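Local coordinates for protein N-terminal acetyltransferase B complex subunit MDM20 (Candida albicans, PDB 5K04) that is the non-catalytic subunit of the NatB N-terminal acetyltransferase complex and probably acts as a helical scaffold around the catalytic subunit NAT3, at residues Y149-H154 and Y191-S196; F153-Q158 and K491-I496; E199-L204 and L217-A222; L253-G258 and I284-L289. One frame throughout, in Å; residues are numbered along the deposited sequence.

Contact 1: residues Y149-H154 and Y191-S196; sequences YAFSFH and YTLFLS
Leu193 packs on His154 within an all-helical superhelix of the kind expected for the MDM20/NAA25 family, which is related to TPR proteins. A type I turn from Thr192 to Leu195, at the end of the helical region 185-192, sends Leu193 and Phe194 against the side of helix 143-157. Leu193 meets the His154 ring in a CH-pi contact. Leu193 CD1 sits over one face, 3.9 Å from the centroid of the His154 ring and nearer the ring's border than its middle. The two side chains are roughly perpendicular. CG of His154 stands anti to the backbone N (chi1 163°), which brings the ring across to Leu193. The ring's NE2 is hydrogen-bonded to Glu493. Leu193 CD1 also packs on Phe151 CD1, 3.9 Å away. Phe194 enters edge first. Phe194 CE1 lies near His154 N, at the ring edge, 3.6 Å away. Phe153 CB touches Phe194 CE1 obliquely at 4.0 Å. Nearly all the touching residues are buried, and no hydrogen bond joins the two segments. Ala150 O, at the Phe194 edge, already accepts the N-H of Phe153. Phe194 CZ lies only 3.0 Å from Ala150 O, a tight approach near the ring plane.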
loop_
_atom_site.group_PDB
_atom_site.type_symbol
_atom_site.label_atom_id
_atom_site.label_comp_id
_atom_site.label_asym_id
_atom_site.label_seq_id
_atom_site.Cartn_x
_atom_site.Cartn_y
_atom_site.Cartn_z
ATOM N N TYR A 149 26.417 9.200 -6.739
ATOM C CA TYR A 149 26.407 9.690 -8.109
ATOM C C TYR A 149 26.201 8.542 -9.092
ATOM O O TYR A 149 25.352 8.624 -9.985
ATOM C CB TYR A 149 27.722 10.425 -8.346
ATOM C CG TYR A 149 27.815 11.209 -9.617
ATOM C CD1 TYR A 149 26.676 11.755 -10.206
ATOM C CD2 TYR A 149 29.052 11.416 -10.234
ATOM C CE1 TYR A 149 26.759 12.493 -11.380
ATOM C CE2 TYR A 149 29.148 12.164 -11.419
ATOM C CZ TYR A 149 27.995 12.702 -11.984
ATOM O OH TYR A 149 28.063 13.432 -13.149
ATOM N N ALA A 150 26.939 7.440 -8.895
ATOM C CA ALA A 150 26.827 6.256 -9.748
ATOM C C ALA A 150 25.442 5.634 -9.657
ATOM O O ALA A 150 24.822 5.292 -10.676
ATOM C CB ALA A 150 27.884 5.225 -9.342
ATOM N N PHE A 151 24.956 5.453 -8.434
ATOM C CA PHE A 151 23.622 4.896 -8.248
ATOM C C PHE A 151 22.560 5.780 -8.898
ATOM O O PHE A 151 21.576 5.269 -9.449
ATOM C CB PHE A 151 23.354 4.710 -6.748
ATOM C CG PHE A 151 22.049 4.031 -6.450
ATOM C CD1 PHE A 151 21.853 2.697 -6.776
ATOM C CD2 PHE A 151 21.020 4.732 -5.843
ATOM C CE1 PHE A 151 20.641 2.078 -6.497
ATOM C CE2 PHE A 151 19.820 4.120 -5.557
ATOM C CZ PHE A 151 19.626 2.791 -5.887
ATOM N N SER A 152 22.770 7.101 -8.881
ATOM C CA SER A 152 21.806 8.026 -9.465
ATOM C C SER A 152 21.705 7.852 -10.975
ATOM O O SER A 152 20.679 8.219 -11.557
ATOM C CB SER A 152 22.178 9.472 -9.114
ATOM O OG SER A 152 23.354 9.899 -9.788
ATOM N N PHE A 153 22.743 7.298 -11.618
ATOM C CA PHE A 153 22.669 7.034 -13.055
ATOM C C PHE A 153 21.765 5.853 -13.354
ATOM O O PHE A 153 21.058 5.844 -14.368
ATOM C CB PHE A 153 24.059 6.778 -13.625
ATOM C CG PHE A 153 24.827 8.023 -13.904
ATOM C CD1 PHE A 153 24.457 8.858 -14.945
ATOM C CD2 PHE A 153 25.903 8.385 -13.105
ATOM C CE1 PHE A 153 25.154 10.045 -15.200
ATOM C CE2 PHE A 153 26.611 9.555 -13.349
ATOM C CZ PHE A 153 26.237 10.392 -14.402
ATOM N N HIS A 154 21.782 4.854 -12.477
ATOM C CA HIS A 154 20.803 3.779 -12.545
ATOM C C HIS A 154 19.381 4.303 -12.365
ATOM O O HIS A 154 18.467 3.898 -13.093
ATOM C CB HIS A 154 21.100 2.734 -11.477
ATOM C CG HIS A 154 19.947 1.824 -11.221
ATOM N ND1 HIS A 154 19.476 0.943 -12.169
ATOM C CD2 HIS A 154 19.148 1.679 -10.140
ATOM C CE1 HIS A 154 18.451 0.276 -11.675
ATOM N NE2 HIS A 154 18.231 0.704 -10.446
ATOM N N TYR A 191 27.599 -1.690 -9.088
ATOM C CA TYR A 191 28.360 -1.961 -10.301
ATOM C C TYR A 191 27.544 -2.812 -11.276
ATOM O O TYR A 191 27.474 -2.503 -12.472
ATOM C CB TYR A 191 29.688 -2.639 -9.917
ATOM C CG TYR A 191 30.687 -2.772 -11.034
ATOM C CD1 TYR A 191 30.860 -1.757 -11.955
ATOM C CD2 TYR A 191 31.472 -3.910 -11.166
ATOM C CE1 TYR A 191 31.762 -1.879 -12.993
ATOM C CE2 TYR A 191 32.393 -4.033 -12.202
ATOM C CZ TYR A 191 32.535 -3.020 -13.111
ATOM O OH TYR A 191 33.457 -3.143 -14.140
ATOM N N THR A 192 26.887 -3.875 -10.771
ATOM C CA THR A 192 26.122 -4.772 -11.642
ATOM C C THR A 192 24.977 -4.060 -12.346
ATOM O O THR A 192 24.498 -4.553 -13.371
ATOM C CB THR A 192 25.537 -5.946 -10.866
ATOM O OG1 THR A 192 24.580 -5.455 -9.926
ATOM C CG2 THR A 192 26.630 -6.733 -10.148
ATOM N N LEU A 193 24.530 -2.911 -11.826
ATOM C CA LEU A 193 23.445 -2.190 -12.487
ATOM C C LEU A 193 23.840 -1.685 -13.870
ATOM O O LEU A 193 22.959 -1.338 -14.657
ATOM C CB LEU A 193 22.981 -1.014 -11.625
ATOM C CG LEU A 193 22.510 -1.378 -10.213
ATOM C CD1 LEU A 193 22.332 -0.103 -9.396
ATOM C CD2 LEU A 193 21.205 -2.207 -10.259
ATOM N N PHE A 194 25.132 -1.643 -14.196
ATOM C CA PHE A 194 25.581 -1.119 -15.484
ATOM C C PHE A 194 26.219 -2.183 -16.365
ATOM O O PHE A 194 26.811 -1.844 -17.397
ATOM C CB PHE A 194 26.553 0.042 -15.262
ATOM C CG PHE A 194 26.035 1.061 -14.294
ATOM C CD1 PHE A 194 25.011 1.925 -14.666
ATOM C CD2 PHE A 194 26.528 1.122 -12.999
ATOM C CE1 PHE A 194 24.504 2.854 -13.766
ATOM C CE2 PHE A 194 26.013 2.039 -12.092
ATOM C CZ PHE A 194 25.008 2.917 -12.480
ATOM N N LEU A 195 26.109 -3.458 -15.985
ATOM C CA LEU A 195 26.826 -4.542 -16.628
ATOM C C LEU A 195 25.889 -5.451 -17.408
ATOM O O LEU A 195 24.729 -5.648 -17.038
ATOM C CB LEU A 195 27.567 -5.388 -15.600
ATOM C CG LEU A 195 28.654 -4.684 -14.806
ATOM C CD1 LEU A 195 29.307 -5.705 -13.895
ATOM C CD2 LEU A 195 29.678 -4.021 -15.754
ATOM N N SER A 196 26.431 -6.053 -18.462
ATOM C CA SER A 196 25.704 -7.088 -19.168
ATOM C C SER A 196 25.685 -8.370 -18.343
ATOM O O SER A 196 26.435 -8.545 -17.377
ATOM C CB SER A 196 26.337 -7.362 -20.534
ATOM O OG SER A 196 27.624 -7.949 -20.391
#

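Contact 2: residues F153-Q158 and K491-I496; sequences FHLLLQ and KLEGFI
A histidine-carboxylate hydrogen bond, His154 to Glu493, ties together two helices of the solenoid that lie more than 330 residues apart in sequence. Helix segment 153-157 crosses helix segment 491-496 at -52°, and the short-segment axes approach to 11.7 Å. That wide gap is bridged by long side chains. The Glu493 chain leaves its helix directed away from the backbone N and stays extended, carrying the carboxylate across. His154 NE2 donates to Glu493 OE1 at 2.7 Å, nearly straight at 163°. The oxygen lies in the ring plane and is met on its syn side, 35° out of the carboxylate plane. The negative charge would probably favour a protonated or polarised imidazole. Beside this bond, Leu155 CD1 and Ile496 CD1 meet tip to tip at 4.0 Å. Helix 489-503 also faces the catalytic subunit: Lys491 NZ hydrogen-bonds Phe7 O of the NAT3 chain. Gln158 lies at the solvent-facing border. Gln158 CG sits over one face of the His154 ring and 3.4 Å from Glu493 OE2.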
loop_
_atom_site.group_PDB
_atom_site.type_symbol
_atom_site.label_atom_id
_atom_site.label_comp_id
_atom_site.label_asym_id
_atom_site.label_seq_id
_atom_site.Cartn_x
_atom_site.Cartn_y
_atom_site.Cartn_z
ATOM N N PHE A 153 22.743 7.298 -11.618
ATOM C CA PHE A 153 22.669 7.034 -13.055
ATOM C C PHE A 153 21.765 5.853 -13.354
ATOM O O PHE A 153 21.058 5.844 -14.368
ATOM C CB PHE A 153 24.059 6.778 -13.625
ATOM C CG PHE A 153 24.827 8.023 -13.904
ATOM C CD1 PHE A 153 24.457 8.858 -14.945
ATOM C CD2 PHE A 153 25.903 8.385 -13.105
ATOM C CE1 PHE A 153 25.154 10.045 -15.200
ATOM C CE2 PHE A 153 26.611 9.555 -13.349
ATOM C CZ PHE A 153 26.237 10.392 -14.402
ATOM N N HIS A 154 21.782 4.854 -12.477
ATOM C CA HIS A 154 20.803 3.779 -12.545
ATOM C C HIS A 154 19.381 4.303 -12.365
ATOM O O HIS A 154 18.467 3.898 -13.093
ATOM C CB HIS A 154 21.100 2.734 -11.477
ATOM C CG HIS A 154 19.947 1.824 -11.221
ATOM N ND1 HIS A 154 19.476 0.943 -12.169
ATOM C CD2 HIS A 154 19.148 1.679 -10.140
ATOM C CE1 HIS A 154 18.451 0.276 -11.675
ATOM N NE2 HIS A 154 18.231 0.704 -10.446
ATOM N N LEU A 155 19.171 5.173 -11.366
ATOM C CA LEU A 155 17.858 5.775 -11.150
ATOM C C LEU A 155 17.352 6.455 -12.410
ATOM O O LEU A 155 16.186 6.287 -12.790
ATOM C CB LEU A 155 17.922 6.778 -10.010
ATOM C CG LEU A 155 18.168 6.212 -8.608
ATOM C CD1 LEU A 155 18.045 7.356 -7.598
ATOM C CD2 LEU A 155 17.182 5.060 -8.268
ATOM N N LEU A 156 18.229 7.224 -13.071
ATOM C CA LEU A 156 17.870 7.909 -14.313
ATOM C C LEU A 156 17.525 6.914 -15.405
ATOM O O LEU A 156 16.542 7.088 -16.132
ATOM C CB LEU A 156 19.030 8.783 -14.785
ATOM C CG LEU A 156 19.231 10.160 -14.195
ATOM C CD1 LEU A 156 20.540 10.745 -14.733
ATOM C CD2 LEU A 156 18.035 11.042 -14.546
ATOM N N LEU A 157 18.346 5.865 -15.541
ATOM C CA LEU A 157 18.114 4.825 -16.539
ATOM C C LEU A 157 16.743 4.184 -16.395
ATOM O O LEU A 157 16.247 3.578 -17.354
ATOM C CB LEU A 157 19.189 3.746 -16.427
ATOM C CG LEU A 157 20.521 4.112 -17.064
ATOM C CD1 LEU A 157 21.596 3.112 -16.670
ATOM C CD2 LEU A 157 20.337 4.158 -18.562
ATOM N N GLN A 158 16.128 4.302 -15.215
ATOM C CA GLN A 158 14.823 3.730 -14.946
ATOM C C GLN A 158 13.704 4.648 -15.399
ATOM O O GLN A 158 12.564 4.489 -14.954
ATOM C CB GLN A 158 14.673 3.404 -13.449
ATOM C CG GLN A 158 15.701 2.439 -12.888
ATOM C CD GLN A 158 15.866 1.239 -13.762
ATOM O OE1 GLN A 158 16.927 1.013 -14.346
ATOM N NE2 GLN A 158 14.794 0.497 -13.929
ATOM N N LYS A 491 18.357 -1.579 -1.324
ATOM C CA LYS A 491 17.013 -1.314 -0.847
ATOM C C LYS A 491 16.522 0.073 -1.196
ATOM O O LYS A 491 15.334 0.358 -0.995
ATOM C CB LYS A 491 16.953 -1.472 0.680
ATOM C CG LYS A 491 17.578 -2.752 1.225
ATOM C CD LYS A 491 16.806 -4.004 0.764
ATOM C CE LYS A 491 17.265 -5.264 1.538
ATOM N NZ LYS A 491 16.735 -6.520 0.926
ATOM N N LEU A 492 17.412 0.945 -1.685
ATOM C CA LEU A 492 17.102 2.363 -1.831
ATOM C C LEU A 492 15.976 2.591 -2.826
ATOM O O LEU A 492 15.028 3.338 -2.548
ATOM C CB LEU A 492 18.354 3.119 -2.272
ATOM C CG LEU A 492 19.013 3.910 -1.152
ATOM C CD1 LEU A 492 20.212 4.696 -1.671
ATOM C CD2 LEU A 492 17.969 4.831 -0.468
ATOM N N GLU A 493 16.085 1.970 -4.007
ATOM C CA GLU A 493 15.058 2.131 -5.037
ATOM C C GLU A 493 13.672 1.810 -4.494
ATOM O O GLU A 493 12.692 2.471 -4.848
ATOM C CB GLU A 493 15.386 1.243 -6.238
ATOM C CG GLU A 493 14.539 1.524 -7.448
ATOM C CD GLU A 493 15.174 1.052 -8.765
ATOM O OE1 GLU A 493 16.179 0.297 -8.745
ATOM O OE2 GLU A 493 14.656 1.452 -9.829
ATOM N N GLY A 494 13.577 0.787 -3.628
ATOM C CA GLY A 494 12.297 0.446 -3.031
ATOM C C GLY A 494 11.805 1.477 -2.026
ATOM O O GLY A 494 10.599 1.690 -1.898
ATOM N N PHE A 495 12.722 2.118 -1.287
ATOM C CA PHE A 495 12.316 3.236 -0.431
ATOM C C PHE A 495 11.759 4.377 -1.271
ATOM O O PHE A 495 10.706 4.943 -0.964
ATOM C CB PHE A 495 13.491 3.758 0.397
ATOM C CG PHE A 495 14.040 2.787 1.402
ATOM C CD1 PHE A 495 13.357 1.630 1.736
ATOM C CD2 PHE A 495 15.250 3.047 2.021
ATOM C CE1 PHE A 495 13.875 0.750 2.663
ATOM C CE2 PHE A 495 15.777 2.161 2.955
ATOM C CZ PHE A 495 15.089 1.014 3.272
ATOM N N ILE A 496 12.476 4.727 -2.339
ATOM C CA ILE A 496 12.088 5.848 -3.187
ATOM C C ILE A 496 10.745 5.567 -3.842
ATOM O O ILE A 496 9.834 6.410 -3.823
ATOM C CB ILE A 496 13.199 6.113 -4.219
ATOM C CG1 ILE A 496 14.463 6.619 -3.509
ATOM C CG2 ILE A 496 12.736 7.075 -5.296
ATOM C CD1 ILE A 496 15.727 6.574 -4.373
#

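Contact 3: residues E199-L204 and L217-A222; sequences EIEQVL and LLYMKA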
loop_
_atom_site.group_PDB
_atom_site.type_symbol
_atom_site.label_atom_id
_atom_site.label_comp_id
_atom_site.label_asym_id
_atom_site.label_seq_id
_atom_site.Cartn_x
_atom_site.Cartn_y
_atom_site.Cartn_z
ATOM N N GLU A 199 29.081 -9.826 -18.398
ATOM C CA GLU A 199 30.012 -9.167 -17.492
ATOM C C GLU A 199 29.692 -9.502 -16.039
ATOM O O GLU A 199 30.601 -9.723 -15.233
ATOM C CB GLU A 199 29.980 -7.656 -17.735
ATOM C CG GLU A 199 30.503 -7.215 -19.097
ATOM C CD GLU A 199 30.178 -5.749 -19.402
ATOM O OE1 GLU A 199 29.031 -5.319 -19.143
ATOM O OE2 GLU A 199 31.077 -5.031 -19.896
ATOM N N ILE A 200 28.401 -9.565 -15.700
ATOM C CA ILE A 200 27.983 -9.907 -14.339
ATOM C C ILE A 200 28.573 -11.254 -13.913
ATOM O O ILE A 200 29.126 -11.389 -12.815
ATOM C CB ILE A 200 26.444 -9.902 -14.240
ATOM C CG1 ILE A 200 25.895 -8.469 -14.307
ATOM C CG2 ILE A 200 25.980 -10.602 -12.978
ATOM C CD1 ILE A 200 24.379 -8.394 -14.256
ATOM N N GLU A 201 28.450 -12.279 -14.765
ATOM C CA GLU A 201 29.007 -13.588 -14.417
ATOM C C GLU A 201 30.511 -13.505 -14.213
ATOM O O GLU A 201 31.055 -14.051 -13.245
ATOM C CB GLU A 201 28.700 -14.633 -15.496
ATOM C CG GLU A 201 29.288 -16.000 -15.116
ATOM C CD GLU A 201 29.008 -17.113 -16.129
ATOM O OE1 GLU A 201 28.427 -16.827 -17.206
ATOM O OE2 GLU A 201 29.388 -18.277 -15.837
ATOM N N GLN A 202 31.198 -12.840 -15.147
ATOM C CA GLN A 202 32.642 -12.682 -15.058
ATOM C C GLN A 202 33.034 -11.943 -13.778
ATOM O O GLN A 202 33.974 -12.343 -13.088
ATOM C CB GLN A 202 33.140 -11.957 -16.317
ATOM C CG GLN A 202 34.624 -11.779 -16.400
ATOM C CD GLN A 202 35.372 -13.098 -16.246
ATOM O OE1 GLN A 202 34.978 -14.120 -16.805
ATOM N NE2 GLN A 202 36.456 -13.070 -15.478
ATOM N N VAL A 203 32.299 -10.887 -13.425
ATOM C CA VAL A 203 32.615 -10.122 -12.220
ATOM C C VAL A 203 32.329 -10.943 -10.968
ATOM O O VAL A 203 33.204 -11.128 -10.115
ATOM C CB VAL A 203 31.831 -8.799 -12.206
ATOM C CG1 VAL A 203 32.024 -8.072 -10.864
ATOM C CG2 VAL A 203 32.281 -7.929 -13.353
ATOM N N LEU A 204 31.100 -11.457 -10.847
ATOM C CA LEU A 204 30.701 -12.161 -9.633
ATOM C C LEU A 204 31.478 -13.460 -9.418
ATOM O O LEU A 204 31.568 -13.928 -8.281
ATOM C CB LEU A 204 29.201 -12.432 -9.669
ATOM C CG LEU A 204 28.336 -11.175 -9.582
ATOM C CD1 LEU A 204 26.867 -11.534 -9.383
ATOM C CD2 LEU A 204 28.838 -10.265 -8.438
ATOM N N LEU A 217 21.430 -14.635 -6.273
ATOM C CA LEU A 217 20.332 -14.750 -7.229
ATOM C C LEU A 217 20.712 -14.122 -8.557
ATOM O O LEU A 217 20.436 -14.681 -9.622
ATOM C CB LEU A 217 19.074 -14.099 -6.663
ATOM C CG LEU A 217 18.499 -14.797 -5.421
ATOM C CD1 LEU A 217 17.302 -14.025 -4.811
ATOM C CD2 LEU A 217 18.121 -16.232 -5.712
ATOM N N LEU A 218 21.367 -12.960 -8.501
ATOM C CA LEU A 218 21.817 -12.279 -9.707
ATOM C C LEU A 218 22.857 -13.113 -10.449
ATOM O O LEU A 218 22.832 -13.201 -11.681
ATOM C CB LEU A 218 22.380 -10.915 -9.322
ATOM C CG LEU A 218 22.781 -10.000 -10.478
ATOM C CD1 LEU A 218 21.573 -9.650 -11.355
ATOM C CD2 LEU A 218 23.453 -8.747 -9.939
ATOM N N TYR A 219 23.772 -13.740 -9.705
ATOM C CA TYR A 219 24.777 -14.597 -10.318
ATOM C C TYR A 219 24.129 -15.766 -11.051
ATOM O O TYR A 219 24.544 -16.125 -12.160
ATOM C CB TYR A 219 25.741 -15.090 -9.238
ATOM C CG TYR A 219 26.939 -15.861 -9.745
ATOM C CD1 TYR A 219 27.654 -15.439 -10.858
ATOM C CD2 TYR A 219 27.382 -16.994 -9.073
ATOM C CE1 TYR A 219 28.762 -16.158 -11.299
ATOM C CE2 TYR A 219 28.478 -17.711 -9.508
ATOM C CZ TYR A 219 29.166 -17.296 -10.623
ATOM O OH TYR A 219 30.258 -18.015 -11.063
ATOM N N MET A 220 23.114 -16.383 -10.435
ATOM C CA MET A 220 22.478 -17.547 -11.046
ATOM C C MET A 220 21.669 -17.141 -12.272
ATOM O O MET A 220 21.674 -17.843 -13.287
ATOM C CB MET A 220 21.599 -18.275 -10.015
ATOM C CG MET A 220 22.376 -19.227 -9.085
ATOM S SD MET A 220 21.377 -20.335 -8.138
ATOM C CE MET A 220 20.883 -19.209 -6.921
ATOM N N LYS A 221 20.983 -15.994 -12.198
ATOM C CA LYS A 221 20.222 -15.494 -13.337
ATOM C C LYS A 221 21.137 -15.175 -14.513
ATOM O O LYS A 221 20.794 -15.446 -15.671
ATOM C CB LYS A 221 19.441 -14.252 -12.913
ATOM C CG LYS A 221 18.715 -13.571 -14.030
ATOM C CD LYS A 221 18.029 -12.299 -13.550
ATOM C CE LYS A 221 17.278 -11.666 -14.713
ATOM N NZ LYS A 221 16.671 -10.375 -14.350
ATOM N N ALA A 222 22.306 -14.604 -14.225
ATOM C CA ALA A 222 23.265 -14.284 -15.273
ATOM C C ALA A 222 23.758 -15.547 -15.970
ATOM O O ALA A 222 23.698 -15.646 -17.206
ATOM C CB ALA A 222 24.425 -13.487 -14.676
HETATM O O HOH W 1 30.740 -18.492 -13.723
#
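Tyr219, Leu204 and Ile200 bury the largest areas here. Tyr219 leans from helix 213-225 against helix 197-204. Its chi1 of -173° puts the ring on the carbonyl side, where it extends alongside Leu204. The two side chains lie side by side, pointing opposite ways. Leu204 CB reaches Tyr219 CD1 at 3.6 Å, and Leu204 CD1 touches Tyr219 CB at 3.7 Å. Ile200 uses one branch: Ile200 CG2 lies 3.7 Å from Ala222 CB and 4.1 Å from Leu218 CG. The small Ala222 is consistent with the close approach, the short axes 8.8 Å apart. Beside the apolar patch, Glu201 CG packs on Tyr219 CE1 at 3.9 Å. One water then links the two side chains. The water donates to Glu201 OE2 (2.5 Å, very short and of uncertain exact length) and is hydrogen-bonded to Tyr219 OH at 2.7 Å. Glu201 OE1 is held by Ser228 and Asn226, so both carboxylate oxygens have partners. These are two successive helices, obliquely antiparallel at 130°, consistent with an alpha-solenoid.

Contact 4: residues L253-G258 and I284-L289; sequences LWILSG and IELDIL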
loop_
_atom_site.group_PDB
_atom_site.type_symbol
_atom_site.label_atom_id
_atom_site.label_comp_id
_atom_site.label_asym_id
_atom_site.label_seq_id
_atom_site.Cartn_x
_atom_site.Cartn_y
_atom_site.Cartn_z
ATOM N N LEU A 253 16.709 -24.509 -11.452
ATOM C CA LEU A 253 17.925 -24.213 -12.202
ATOM C C LEU A 253 18.881 -25.403 -12.194
ATOM O O LEU A 253 19.549 -25.672 -13.198
ATOM C CB LEU A 253 18.600 -22.968 -11.624
ATOM C CG LEU A 253 17.860 -21.628 -11.775
ATOM C CD1 LEU A 253 18.726 -20.484 -11.262
ATOM C CD2 LEU A 253 17.448 -21.327 -13.199
ATOM N N TRP A 254 18.912 -26.157 -11.090
ATOM C CA TRP A 254 19.821 -27.297 -10.985
ATOM C C TRP A 254 19.446 -28.421 -11.946
ATOM O O TRP A 254 20.334 -29.050 -12.536
ATOM C CB TRP A 254 19.847 -27.815 -9.548
ATOM C CG TRP A 254 20.736 -29.002 -9.341
ATOM C CD1 TRP A 254 22.105 -29.002 -9.217
ATOM C CD2 TRP A 254 20.321 -30.365 -9.201
ATOM N NE1 TRP A 254 22.562 -30.291 -9.031
ATOM C CE2 TRP A 254 21.485 -31.141 -9.018
ATOM C CE3 TRP A 254 19.078 -31.006 -9.227
ATOM C CZ2 TRP A 254 21.438 -32.515 -8.850
ATOM C CZ3 TRP A 254 19.035 -32.375 -9.079
ATOM C CH2 TRP A 254 20.206 -33.116 -8.884
ATOM N N ILE A 255 18.146 -28.709 -12.105
ATOM C CA ILE A 255 17.752 -29.759 -13.049
ATOM C C ILE A 255 17.817 -29.246 -14.479
ATOM O O ILE A 255 18.146 -29.998 -15.405
ATOM C CB ILE A 255 16.350 -30.322 -12.733
ATOM C CG1 ILE A 255 15.264 -29.253 -12.896
ATOM C CG2 ILE A 255 16.317 -30.980 -11.356
ATOM C CD1 ILE A 255 13.854 -29.790 -12.892
ATOM N N LEU A 256 17.491 -27.969 -14.678
ATOM C CA LEU A 256 17.635 -27.367 -15.995
ATOM C C LEU A 256 19.076 -27.478 -16.474
ATOM O O LEU A 256 19.359 -28.097 -17.504
ATOM C CB LEU A 256 17.181 -25.904 -15.954
ATOM C CG LEU A 256 17.403 -25.159 -17.273
ATOM C CD1 LEU A 256 16.667 -25.854 -18.402
ATOM C CD2 LEU A 256 16.978 -23.719 -17.167
ATOM N N SER A 257 20.006 -26.898 -15.712
ATOM C CA SER A 257 21.406 -26.934 -16.106
ATOM C C SER A 257 21.923 -28.365 -16.174
ATOM O O SER A 257 22.747 -28.688 -17.040
ATOM C CB SER A 257 22.242 -26.078 -15.142
ATOM O OG SER A 257 22.022 -26.444 -13.787
ATOM N N GLY A 258 21.435 -29.236 -15.291
ATOM C CA GLY A 258 21.835 -30.637 -15.347
ATOM C C GLY A 258 21.518 -31.280 -16.684
ATOM O O GLY A 258 22.361 -31.955 -17.284
ATOM N N ILE A 284 7.943 -33.593 -10.219
ATOM C CA ILE A 284 7.014 -33.212 -11.278
ATOM C C ILE A 284 7.721 -32.352 -12.310
ATOM O O ILE A 284 7.590 -32.566 -13.521
ATOM C CB ILE A 284 5.800 -32.474 -10.694
ATOM C CG1 ILE A 284 5.217 -33.257 -9.514
ATOM C CG2 ILE A 284 4.760 -32.274 -11.783
ATOM C CD1 ILE A 284 4.069 -32.566 -8.824
ATOM N N GLU A 285 8.462 -31.349 -11.840
ATOM C CA GLU A 285 9.204 -30.475 -12.744
ATOM C C GLU A 285 10.256 -31.257 -13.528
ATOM O O GLU A 285 10.586 -30.896 -14.663
ATOM C CB GLU A 285 9.850 -29.345 -11.942
ATOM C CG GLU A 285 9.917 -28.005 -12.678
ATOM C CD GLU A 285 8.638 -27.198 -12.591
ATOM O OE1 GLU A 285 8.004 -27.192 -11.512
ATOM O OE2 GLU A 285 8.271 -26.564 -13.607
ATOM N N LEU A 286 10.771 -32.345 -12.951
ATOM C CA LEU A 286 11.802 -33.119 -13.629
ATOM C C LEU A 286 11.190 -34.031 -14.683
ATOM O O LEU A 286 11.795 -34.247 -15.735
ATOM C CB LEU A 286 12.620 -33.917 -12.610
ATOM C CG LEU A 286 13.785 -34.757 -13.159
ATOM C CD1 LEU A 286 14.893 -33.870 -13.702
ATOM C CD2 LEU A 286 14.325 -35.734 -12.107
ATOM N N ASP A 287 9.985 -34.558 -14.422
ATOM C CA ASP A 287 9.254 -35.303 -15.446
ATOM C C ASP A 287 8.965 -34.428 -16.661
ATOM O O ASP A 287 9.180 -34.843 -17.806
ATOM C CB ASP A 287 7.949 -35.851 -14.872
ATOM C CG ASP A 287 8.176 -36.916 -13.831
ATOM O OD1 ASP A 287 9.348 -37.308 -13.641
ATOM O OD2 ASP A 287 7.187 -37.349 -13.201
ATOM N N ILE A 288 8.467 -33.214 -16.426
ATOM C CA ILE A 288 8.192 -32.284 -17.516
ATOM C C ILE A 288 9.463 -32.008 -18.313
ATOM O O ILE A 288 9.461 -32.032 -19.549
ATOM C CB ILE A 288 7.578 -30.992 -16.948
ATOM C CG1 ILE A 288 6.170 -31.268 -16.421
ATOM C CG2 ILE A 288 7.586 -29.865 -17.976
ATOM C CD1 ILE A 288 5.588 -30.130 -15.598
ATOM N N LEU A 289 10.568 -31.756 -17.606
ATOM C CA LEU A 289 11.830 -31.392 -18.242
ATOM C C LEU A 289 12.364 -32.499 -19.146
ATOM O O LEU A 289 13.069 -32.216 -20.122
ATOM C CB LEU A 289 12.860 -31.050 -17.166
ATOM C CG LEU A 289 14.215 -30.540 -17.640
ATOM C CD1 LEU A 289 14.025 -29.253 -18.420
ATOM C CD2 LEU A 289 15.139 -30.317 -16.446
#
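Leu253 O, on the helix that offers Ile255 and Leu256 to Leu289, is gripped by two donors from one residue. Ser257 N and Ser257 OG reach it from opposite faces of its carbonyl plane. Ser257 OG donates to Leu253 O at 2.7 Å from 26° off that plane. Ser257 points away from helix 277-289, so this polar cluster lies behind the contact. The face toward 284-289 is mostly apolar. Ile255 is its centre and meets three residues. CG1 of Ile255 sits between its backbone N and carbonyl carbon (chi1 64°), and the branch projects toward Leu289 and Glu285. Leu289 CD2 lies 3.7 Å from Ile255 CG1 and also presses close to the backbone, 3.2 Å from Ile255 O. Leu286 CD1 packs on Ile255 CB at 4.0 Å. Ile255 CD1 rests 4.1 Å from Glu285 CB, while the carboxylate of Glu285 turns off to hydrogen-bond the Tyr318 hydroxyl. Leu256 CD1 adds a looser touch on Leu289 CD1 at 4.3 Å. The two short helix segments run nearly parallel, 24° apart, within the range of the chain assigned to the TPR clan. With no hydrogen bond across the interface, this pairing rests on interlocking aliphatic branches, with the polar groups directed elsewhere.

Contacts 1 and 2 share Phe153 and His154 on helix 143-157. Their centres lie 10 Å apart, and Phe151 CE2 packs on Leu492 CB at 3.7 Å. Contact 3 follows contact 1 along the chain. The two touch where Leu195 CB meets Ile200 CG1 at 3.7 Å. Contact 3 in turn meets contact 4 through Met220 CB and Leu253 CD1, 3.8 Å apart. Contacts 2 and 4 lie farthest apart, with centres about 35 Å from each other. Contacts 3 and 4 fall within the long loop that contact 2 closes. Any link to catalysis is probably indirect: Lys491 and Phe495, on the segment 491-496, and Leu217, on 217-222, touch the NAT3 chain.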